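Local coordinates for polycomb protein Sfmbt (PDB 5J8Y) that pairs through its SAM domain with the SAM domain of Scm, an interaction that probably links PhoRC to PRC1 at Polycomb response elements, at residues C[9-14]-C[32-37]; C[28-33]-C[50-55]; C[43-48]-C[61-66]. All blocks are in the same frame, centred on the assembly; numbering follows the deposited sequence.

Contact 1 of 3, residues C[9-14]-C[32-37]; sequences WNVYDV and RNKIDG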
loop_
_atom_site.group_PDB
_atom_site.type_symbol
_atom_site.label_atom_id
_atom_site.label_comp_id
_atom_site.label_asym_id
_atom_site.label_seq_id
_atom_site.Cartn_x
_atom_site.Cartn_y
_atom_site.Cartn_z
ATOM N N TRP C 9 0.978 -24.087 -2.156
ATOM C CA TRP C 9 0.043 -23.453 -3.080
ATOM C C TRP C 9 0.541 -23.328 -4.541
ATOM O O TRP C 9 1.660 -22.963 -4.792
ATOM C CB TRP C 9 -0.251 -22.033 -2.617
ATOM C CG TRP C 9 -1.057 -21.838 -1.333
ATOM C CD1 TRP C 9 -1.572 -22.782 -0.490
ATOM C CD2 TRP C 9 -1.401 -20.584 -0.775
ATOM N NE1 TRP C 9 -2.221 -22.179 0.557
ATOM C CE2 TRP C 9 -2.134 -20.825 0.396
ATOM C CE3 TRP C 9 -1.159 -19.274 -1.157
ATOM C CZ2 TRP C 9 -2.604 -19.805 1.181
ATOM C CZ3 TRP C 9 -1.636 -18.291 -0.403
ATOM C CH2 TRP C 9 -2.367 -18.547 0.755
ATOM N N ASN C 10 -0.329 -23.613 -5.498
ATOM C CA ASN C 10 -0.084 -23.306 -6.911
ATOM C C ASN C 10 -0.647 -21.930 -7.304
ATOM O O ASN C 10 -1.096 -21.216 -6.458
ATOM C CB ASN C 10 -0.648 -24.388 -7.829
ATOM C CG ASN C 10 -2.123 -24.593 -7.631
ATOM O OD1 ASN C 10 -2.849 -23.671 -7.313
ATOM N ND2 ASN C 10 -2.569 -25.821 -7.822
ATOM N N VAL C 11 -0.634 -21.616 -8.602
ATOM C CA VAL C 11 -1.080 -20.341 -9.116
ATOM C C VAL C 11 -2.548 -20.117 -8.777
ATOM O O VAL C 11 -2.947 -19.030 -8.412
ATOM C CB VAL C 11 -0.968 -20.219 -10.659
ATOM C CG1 VAL C 11 -1.391 -18.834 -11.068
ATOM C CG2 VAL C 11 0.426 -20.483 -11.172
ATOM N N TYR C 12 -3.343 -21.166 -8.912
ATOM C CA TYR C 12 -4.751 -21.119 -8.545
ATOM C C TYR C 12 -4.935 -20.891 -7.062
ATOM O O TYR C 12 -5.850 -20.223 -6.650
ATOM C CB TYR C 12 -5.509 -22.357 -9.027
ATOM C CG TYR C 12 -6.990 -22.350 -8.684
ATOM C CD1 TYR C 12 -7.919 -21.756 -9.512
ATOM C CD2 TYR C 12 -7.447 -22.956 -7.544
ATOM C CE1 TYR C 12 -9.250 -21.768 -9.195
ATOM C CE2 TYR C 12 -8.758 -22.974 -7.220
ATOM C CZ TYR C 12 -9.656 -22.381 -8.042
ATOM O OH TYR C 12 -10.951 -22.403 -7.686
ATOM N N ASP C 13 -4.082 -21.478 -6.253
ATOM C CA ASP C 13 -4.171 -21.283 -4.817
ATOM C C ASP C 13 -3.984 -19.761 -4.489
ATOM O O ASP C 13 -4.702 -19.205 -3.718
ATOM C CB ASP C 13 -3.110 -22.113 -4.115
ATOM C CG ASP C 13 -3.470 -23.609 -4.015
ATOM O OD1 ASP C 13 -4.537 -23.938 -3.489
ATOM O OD2 ASP C 13 -2.660 -24.414 -4.451
ATOM N N VAL C 14 -3.025 -19.118 -5.137
ATOM C CA VAL C 14 -2.730 -17.702 -4.922
ATOM C C VAL C 14 -3.917 -16.823 -5.356
ATOM O O VAL C 14 -4.244 -15.844 -4.725
ATOM C CB VAL C 14 -1.417 -17.308 -5.641
ATOM C CG1 VAL C 14 -1.148 -15.830 -5.532
ATOM C CG2 VAL C 14 -0.230 -18.091 -5.081
ATOM N N ARG C 32 -0.868 -14.517 -14.686
ATOM C CA ARG C 32 -0.112 -14.350 -15.893
ATOM C C ARG C 32 1.340 -14.469 -15.587
ATOM O O ARG C 32 2.053 -15.046 -16.345
ATOM C CB ARG C 32 -0.377 -13.002 -16.518
ATOM C CG ARG C 32 -1.622 -12.872 -17.336
ATOM C CD ARG C 32 -1.634 -11.471 -17.924
ATOM N NE ARG C 32 -1.854 -10.479 -16.907
ATOM C CZ ARG C 32 -3.030 -10.279 -16.349
ATOM N NH1 ARG C 32 -4.058 -10.972 -16.709
ATOM N NH2 ARG C 32 -3.169 -9.388 -15.439
ATOM N N ASN C 33 1.776 -13.924 -14.476
ATOM C CA ASN C 33 3.149 -14.055 -14.081
ATOM C C ASN C 33 3.484 -15.310 -13.298
ATOM O O ASN C 33 4.565 -15.469 -12.770
ATOM C CB ASN C 33 3.542 -12.858 -13.279
ATOM C CG ASN C 33 3.610 -11.656 -14.097
ATOM O OD1 ASN C 33 4.600 -11.398 -14.749
ATOM N ND2 ASN C 33 2.540 -10.916 -14.090
ATOM N N LYS C 34 2.536 -16.200 -13.230
ATOM C CA LYS C 34 2.751 -17.440 -12.579
ATOM C C LYS C 34 3.354 -17.277 -11.217
ATOM O O LYS C 34 4.448 -17.688 -10.922
ATOM C CB LYS C 34 3.570 -18.346 -13.468
ATOM C CG LYS C 34 2.771 -18.918 -14.621
ATOM C CD LYS C 34 3.507 -19.990 -15.357
ATOM C CE LYS C 34 3.122 -21.403 -14.933
ATOM N NZ LYS C 34 3.928 -22.412 -15.682
ATOM N N ILE C 35 2.568 -16.646 -10.372
ATOM C CA ILE C 35 2.888 -16.469 -8.983
ATOM C C ILE C 35 2.123 -17.542 -8.208
ATOM O O ILE C 35 0.939 -17.432 -7.990
ATOM C CB ILE C 35 2.499 -15.071 -8.482
ATOM C CG1 ILE C 35 3.153 -13.987 -9.337
ATOM C CG2 ILE C 35 2.820 -14.930 -7.000
ATOM C CD1 ILE C 35 4.599 -13.712 -9.052
ATOM N N ASP C 36 2.839 -18.596 -7.860
ATOM C CA ASP C 36 2.365 -19.649 -6.982
ATOM C C ASP C 36 2.813 -19.366 -5.545
ATOM O O ASP C 36 3.443 -18.363 -5.281
ATOM C CB ASP C 36 2.842 -21.034 -7.469
ATOM C CG ASP C 36 4.338 -21.241 -7.303
ATOM O OD1 ASP C 36 5.040 -20.278 -6.979
ATOM O OD2 ASP C 36 4.822 -22.365 -7.528
ATOM N N GLY C 37 2.419 -20.230 -4.622
ATOM C CA GLY C 37 2.771 -20.077 -3.228
ATOM C C GLY C 37 4.236 -19.741 -2.996
ATOM O O GLY C 37 4.554 -18.743 -2.383
HETATM O O HOH W 1 -1.684 -16.701 -8.972
#
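Val14 points toward the 32-37 loop and sets its CG2 methyl against the peptide backbone, 3.2 Å from Ile35 O. CG1, anti to the backbone N (chi1 175°), points on toward the Ile35 side chain and meets its CG2 methyl at 4.3 Å. One turn earlier, Val11 brings CG2 to 4.1 Å from Lys34 CA. The CB of Asp36 lies over the backbone where Trp9 passes into Asn10, 3.5 Å from Trp9 O, while its carboxylate OD1 caps the next helix at Arg39 N. Trp9 offers only its CB to Gly37; the indole turns aside to meet the ring of Phe17. Polar contact is made by main-chain groups: Gly37 N donates to Trp9 O at 2.8 Å, and a water donates to both Val11 O and Ile35 O. Asn10 and Asp13 form a capping box, Asn10 OD1 accepting from Asp13 N at 2.7 Å and Asp13 OD2 from Asn10 N. Two helix starts, at 11 and 37, are thus joined by one direct backbone bond and one water, with valine methyls packed on the loop backbone between them.

Contact 2 of 3, residues C[28-33]-C[50-55]; sequences DTFSRN and PLLGMK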
loop_
_atom_site.group_PDB
_atom_site.type_symbol
_atom_site.label_atom_id
_atom_site.label_comp_id
_atom_site.label_asym_id
_atom_site.label_seq_id
_atom_site.Cartn_x
_atom_site.Cartn_y
_atom_site.Cartn_z
ATOM N N ASP C 28 -5.446 -11.810 -11.978
ATOM C CA ASP C 28 -5.052 -12.103 -13.339
ATOM C C ASP C 28 -3.580 -11.759 -13.617
ATOM O O ASP C 28 -2.879 -12.512 -14.302
ATOM C CB ASP C 28 -6.038 -11.581 -14.431
ATOM C CG ASP C 28 -7.558 -11.964 -14.197
ATOM O OD1 ASP C 28 -7.861 -12.925 -13.508
ATOM O OD2 ASP C 28 -8.462 -11.270 -14.753
ATOM N N THR C 29 -3.096 -10.647 -13.072
ATOM C CA THR C 29 -1.675 -10.305 -13.200
ATOM C C THR C 29 -0.789 -11.338 -12.502
ATOM O O THR C 29 0.247 -11.741 -12.986
ATOM C CB THR C 29 -1.336 -8.910 -12.670
ATOM O OG1 THR C 29 -2.280 -7.958 -13.164
ATOM C CG2 THR C 29 -0.021 -8.538 -13.128
ATOM N N PHE C 30 -1.262 -11.766 -11.363
ATOM C CA PHE C 30 -0.563 -12.727 -10.576
ATOM C C PHE C 30 -0.473 -14.081 -11.338
ATOM O O PHE C 30 0.544 -14.728 -11.338
ATOM C CB PHE C 30 -1.211 -12.842 -9.221
ATOM C CG PHE C 30 -0.536 -12.024 -8.166
ATOM C CD1 PHE C 30 -0.302 -10.709 -8.374
ATOM C CD2 PHE C 30 -0.132 -12.579 -6.976
ATOM C CE1 PHE C 30 0.342 -9.943 -7.424
ATOM C CE2 PHE C 30 0.488 -11.813 -6.025
ATOM C CZ PHE C 30 0.737 -10.504 -6.253
ATOM N N SER C 31 -1.567 -14.475 -11.968
ATOM C CA SER C 31 -1.649 -15.692 -12.795
ATOM C C SER C 31 -0.805 -15.633 -14.009
ATOM O O SER C 31 -0.062 -16.526 -14.294
ATOM C CB SER C 31 -3.051 -15.922 -13.251
ATOM O OG SER C 31 -3.808 -16.378 -12.215
ATOM N N ARG C 32 -0.868 -14.517 -14.686
ATOM C CA ARG C 32 -0.112 -14.350 -15.893
ATOM C C ARG C 32 1.340 -14.469 -15.587
ATOM O O ARG C 32 2.053 -15.046 -16.345
ATOM C CB ARG C 32 -0.377 -13.002 -16.518
ATOM C CG ARG C 32 -1.622 -12.872 -17.336
ATOM C CD ARG C 32 -1.634 -11.471 -17.924
ATOM N NE ARG C 32 -1.854 -10.479 -16.907
ATOM C CZ ARG C 32 -3.030 -10.279 -16.349
ATOM N NH1 ARG C 32 -4.058 -10.972 -16.709
ATOM N NH2 ARG C 32 -3.169 -9.388 -15.439
ATOM N N ASN C 33 1.776 -13.924 -14.476
ATOM C CA ASN C 33 3.149 -14.055 -14.081
ATOM C C ASN C 33 3.484 -15.310 -13.298
ATOM O O ASN C 33 4.565 -15.469 -12.770
ATOM C CB ASN C 33 3.542 -12.858 -13.279
ATOM C CG ASN C 33 3.610 -11.656 -14.097
ATOM O OD1 ASN C 33 4.600 -11.398 -14.749
ATOM N ND2 ASN C 33 2.540 -10.916 -14.090
ATOM N N PRO C 50 5.984 -3.552 -9.762
ATOM C CA PRO C 50 5.607 -3.713 -11.173
ATOM C C PRO C 50 4.459 -4.701 -11.390
ATOM O O PRO C 50 3.762 -4.589 -12.398
ATOM C CB PRO C 50 6.896 -4.226 -11.826
ATOM C CG PRO C 50 7.680 -4.828 -10.717
ATOM C CD PRO C 50 7.360 -4.009 -9.507
ATOM N N LEU C 51 4.219 -5.631 -10.486
ATOM C CA LEU C 51 3.118 -6.562 -10.609
ATOM C C LEU C 51 1.812 -5.874 -10.394
ATOM O O LEU C 51 0.813 -6.446 -10.651
ATOM C CB LEU C 51 3.183 -7.716 -9.614
ATOM C CG LEU C 51 3.877 -9.017 -9.981
ATOM C CD1 LEU C 51 3.668 -10.080 -8.941
ATOM C CD2 LEU C 51 3.463 -9.553 -11.340
ATOM N N LEU C 52 1.833 -4.663 -9.882
ATOM C CA LEU C 52 0.609 -3.903 -9.649
ATOM C C LEU C 52 0.660 -2.530 -10.313
ATOM O O LEU C 52 0.069 -1.571 -9.822
ATOM C CB LEU C 52 0.362 -3.751 -8.148
ATOM C CG LEU C 52 0.232 -5.048 -7.346
ATOM C CD1 LEU C 52 -0.079 -4.716 -5.915
ATOM C CD2 LEU C 52 -0.842 -5.957 -7.907
ATOM N N GLY C 53 1.373 -2.446 -11.432
ATOM C CA GLY C 53 1.398 -1.237 -12.237
ATOM C C GLY C 53 2.073 -0.064 -11.555
ATOM O O GLY C 53 1.690 1.088 -11.762
ATOM N N MET C 54 3.078 -0.357 -10.741
ATOM C CA MET C 54 3.845 0.659 -10.060
ATOM C C MET C 54 2.962 1.533 -9.160
ATOM O O MET C 54 3.211 2.700 -8.993
ATOM C CB MET C 54 4.617 1.528 -11.057
ATOM C CG MET C 54 5.645 0.778 -11.902
ATOM S SD MET C 54 6.762 -0.303 -10.998
ATOM C CE MET C 54 7.791 0.907 -10.196
ATOM N N LYS C 55 1.934 0.947 -8.587
ATOM C CA LYS C 55 1.041 1.650 -7.669
ATOM C C LYS C 55 1.360 1.284 -6.221
ATOM O O LYS C 55 1.297 0.117 -5.840
ATOM C CB LYS C 55 -0.419 1.325 -7.988
ATOM C CG LYS C 55 -0.891 1.871 -9.324
ATOM C CD LYS C 55 -2.285 1.377 -9.669
ATOM C CE LYS C 55 -2.962 2.299 -10.670
ATOM N NZ LYS C 55 -4.073 1.623 -11.392
HETATM O O HOH W 2 -2.132 -6.092 -11.190
#
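Thr29 and Leu51 mark the closest backbone approach, CA to CA 6.6 Å, where the last turns of helices 27-32 and 45-51 come together and only side chains, one carbonyl and a water span the gap. Leu51 divides its two methyls between partners. CD1 meets the Phe30 ring obliquely, 4.1 Å from the centroid and 30° from the normal, an off-centre CH-pi contact in which the side chains cross at about a right angle. The Leu51 and Asn33 side chains slide past each other in opposite directions, with Leu51 CD2 3.2 Å from Asn33 ND2. That amide is held by the end of the helix that precedes it: Asn33 ND2 donates to Thr29 O at 2.7 Å with an N-H...O angle of 165°, and Asn33 N reaches the same oxygen from the other face of its plane. Thr29 points CG2, anti to the backbone N, at Leu51 O, 3.3 Å away, while OG1 shares a water with that carbonyl. Leu52 adds CD2 at 4.2 Å from Phe30 CE1. Beyond the pair, Phe30 also touches Val14 and Leu18 of helix 11-20. An alanine in place of Phe30 would probably leave Leu51 CD1 and Leu52 CD2 without their aromatic partner and open a gap toward helix 11-20. Helix 45-51 ends in a Schellman motif with Gly53 at C-prime, turning the chain toward helix 56-71; Phe30, touching Leu51, Leu52, Val14 and Leu18, lies in the core of this five-helix SAM domain.

Contact 3 of 3, residues C[43-48]-C[61-66]; sequences LTKDDI and KISDLI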
loop_
_atom_site.group_PDB
_atom_site.type_symbol
_atom_site.label_atom_id
_atom_site.label_comp_id
_atom_site.label_asym_id
_atom_site.label_seq_id
_atom_site.Cartn_x
_atom_site.Cartn_y
_atom_site.Cartn_z
ATOM N N LEU C 43 8.312 -12.874 -2.638
ATOM C CA LEU C 43 8.132 -11.523 -3.089
ATOM C C LEU C 43 8.570 -10.388 -2.146
ATOM O O LEU C 43 8.214 -10.400 -1.028
ATOM C CB LEU C 43 6.654 -11.299 -3.468
ATOM C CG LEU C 43 6.146 -11.925 -4.752
ATOM C CD1 LEU C 43 4.722 -11.666 -5.100
ATOM C CD2 LEU C 43 7.040 -11.503 -5.885
ATOM N N THR C 44 9.348 -9.438 -2.645
ATOM C CA THR C 44 9.631 -8.195 -1.938
ATOM C C THR C 44 8.686 -7.126 -2.472
ATOM O O THR C 44 7.936 -7.373 -3.418
ATOM C CB THR C 44 11.087 -7.729 -2.130
ATOM O OG1 THR C 44 11.287 -7.322 -3.489
ATOM C CG2 THR C 44 12.065 -8.841 -1.785
ATOM N N LYS C 45 8.723 -5.941 -1.877
ATOM C CA LYS C 45 7.929 -4.830 -2.380
ATOM C C LYS C 45 8.434 -4.413 -3.758
ATOM O O LYS C 45 7.641 -4.126 -4.653
ATOM C CB LYS C 45 7.972 -3.648 -1.416
ATOM C CG LYS C 45 7.298 -3.915 -0.081
ATOM C CD LYS C 45 7.513 -2.752 0.873
ATOM C CE LYS C 45 7.520 -3.203 2.325
ATOM N NZ LYS C 45 6.153 -3.492 2.839
ATOM N N ASP C 46 9.755 -4.391 -3.921
ATOM C CA ASP C 46 10.370 -4.055 -5.203
ATOM C C ASP C 46 9.819 -4.940 -6.321
ATOM O O ASP C 46 9.681 -4.499 -7.463
ATOM C CB ASP C 46 11.895 -4.199 -5.125
ATOM C CG ASP C 46 12.557 -3.080 -4.335
ATOM O OD1 ASP C 46 12.071 -1.931 -4.383
ATOM O OD2 ASP C 46 13.576 -3.349 -3.664
ATOM N N ASP C 47 9.504 -6.187 -5.978
ATOM C CA ASP C 47 8.924 -7.136 -6.925
ATOM C C ASP C 47 7.435 -6.869 -7.123
ATOM O O ASP C 47 6.913 -6.970 -8.232
ATOM C CB ASP C 47 9.123 -8.573 -6.436
ATOM C CG ASP C 47 10.575 -8.901 -6.152
ATOM O OD1 ASP C 47 11.453 -8.453 -6.918
ATOM O OD2 ASP C 47 10.839 -9.613 -5.159
ATOM N N ILE C 48 6.763 -6.538 -6.029
ATOM C CA ILE C 48 5.319 -6.341 -6.028
ATOM C C ILE C 48 4.913 -5.077 -6.788
ATOM O O ILE C 48 3.808 -5.005 -7.325
ATOM C CB ILE C 48 4.788 -6.289 -4.571
ATOM C CG1 ILE C 48 4.808 -7.697 -3.971
ATOM C CG2 ILE C 48 3.371 -5.722 -4.499
ATOM C CD1 ILE C 48 4.660 -7.738 -2.466
ATOM N N LYS C 61 -0.648 -2.855 0.285
ATOM C CA LYS C 61 -1.737 -3.658 0.747
ATOM C C LYS C 61 -1.450 -5.134 0.547
ATOM O O LYS C 61 -1.689 -5.918 1.407
ATOM C CB LYS C 61 -3.029 -3.253 0.097
ATOM C CG LYS C 61 -3.794 -2.146 0.800
ATOM C CD LYS C 61 -4.887 -1.629 -0.113
ATOM C CE LYS C 61 -5.715 -0.521 0.439
ATOM N NZ LYS C 61 -6.594 0.009 -0.582
ATOM N N ILE C 62 -0.904 -5.478 -0.602
ATOM C CA ILE C 62 -0.525 -6.850 -0.923
ATOM C C ILE C 62 0.656 -7.297 -0.066
ATOM O O ILE C 62 0.674 -8.423 0.427
ATOM C CB ILE C 62 -0.173 -6.999 -2.424
ATOM C CG1 ILE C 62 -1.435 -6.879 -3.287
ATOM C CG2 ILE C 62 0.522 -8.329 -2.705
ATOM C CD1 ILE C 62 -2.473 -7.964 -3.057
ATOM N N SER C 63 1.644 -6.422 0.108
ATOM C CA SER C 63 2.785 -6.739 0.964
ATOM C C SER C 63 2.304 -7.055 2.376
ATOM O O SER C 63 2.756 -8.018 2.995
ATOM C CB SER C 63 3.785 -5.584 0.994
ATOM O OG SER C 63 4.890 -5.893 1.829
ATOM N N ASP C 64 1.374 -6.242 2.870
ATOM C CA ASP C 64 0.823 -6.420 4.210
ATOM C C ASP C 64 0.079 -7.744 4.330
ATOM O O ASP C 64 0.215 -8.462 5.320
ATOM C CB ASP C 64 -0.121 -5.268 4.555
ATOM C CG ASP C 64 -0.651 -5.357 5.971
ATOM O OD1 ASP C 64 0.169 -5.499 6.905
ATOM O OD2 ASP C 64 -1.885 -5.291 6.150
ATOM N N LEU C 65 -0.717 -8.052 3.314
ATOM C CA LEU C 65 -1.498 -9.280 3.290
ATOM C C LEU C 65 -0.596 -10.514 3.335
ATOM O O LEU C 65 -0.868 -11.463 4.072
ATOM C CB LEU C 65 -2.385 -9.306 2.045
ATOM C CG LEU C 65 -3.196 -10.574 1.788
ATOM C CD1 LEU C 65 -4.151 -10.861 2.937
ATOM C CD2 LEU C 65 -3.951 -10.441 0.475
ATOM N N ILE C 66 0.486 -10.499 2.583
ATOM C CA ILE C 66 1.433 -11.605 2.550
ATOM C C ILE C 66 2.122 -11.755 3.943
ATOM O O ILE C 66 2.248 -12.813 4.474
ATOM C CB ILE C 66 2.488 -11.432 1.447
ATOM C CG1 ILE C 66 1.894 -11.481 0.065
ATOM C CG2 ILE C 66 3.513 -12.515 1.502
ATOM C CD1 ILE C 66 2.839 -11.067 -1.016
HETATM O O HOH W 3 6.623 -8.248 0.623
#
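Ile48 supplies the apolar side of the contact through a single methyl. Its CD1 meets Ile66 CD1 tip to tip at 4.1 Å and lies 4.2 Å from Ile62 CG2. The same methyl rests 4.0 Å from Ser63 CA, reaching the helix surface between the two isoleucines. With CG1 anti to the carbonyl carbon and chi2 extended (165°), CD1 reaches across to helix 56-71. Ile62 and Ile66, one turn apart, present the same flank of that helix, and Ile62 also packs on Leu18 and Ile66 on Leu40. This is the long C-terminal helix of the SAM fold, against which the shorter helices are assembled. Polar links lie beside this cluster. Lys45 bends at its last torsion (chi4 -76°) and brings NZ to Ser63 OG, donating at 2.9 Å, while its CG passes 3.7 Å from the same oxygen. Ser63 OG is also 3.2 Å from a water that donates to Leu43 O. At the helix start, Thr44 and Asp47 form a capping box: Thr44 N donates to Asp47 OD2 at 2.9 Å, and Asp47 N donates back to Thr44 OG1. On the outer side, Asp46 and Lys61 make salt bridges to Lys52 and Asp38 of the Scm chain.

From the N terminus, contact 1 closes first, bringing the loop after helix 27-32 back to the start of helix 11-20. Contact 2 opens at residues 28-33, sharing Arg32 and Asn33 with contact 1, and closes at 50-55; contact 3 opens at 43-48, inside that span, and closes at 61-66, so contacts 2 and 3 cross, both using helix 45-51. Contacts 1 and 3 follow in series, on opposite sides of the chain's centre. Phe30 and Ile35 bridge the set: Val14 CG1 lies 3.7 Å from Phe30 CD2, Ile35 CD1 lies 3.8 Å from Leu51 CD1, and Phe30 CZ reaches Ile62 CG2. Helices 11-20, 27-32, 37-40, 45-51 and 56-71 are tied into one domain.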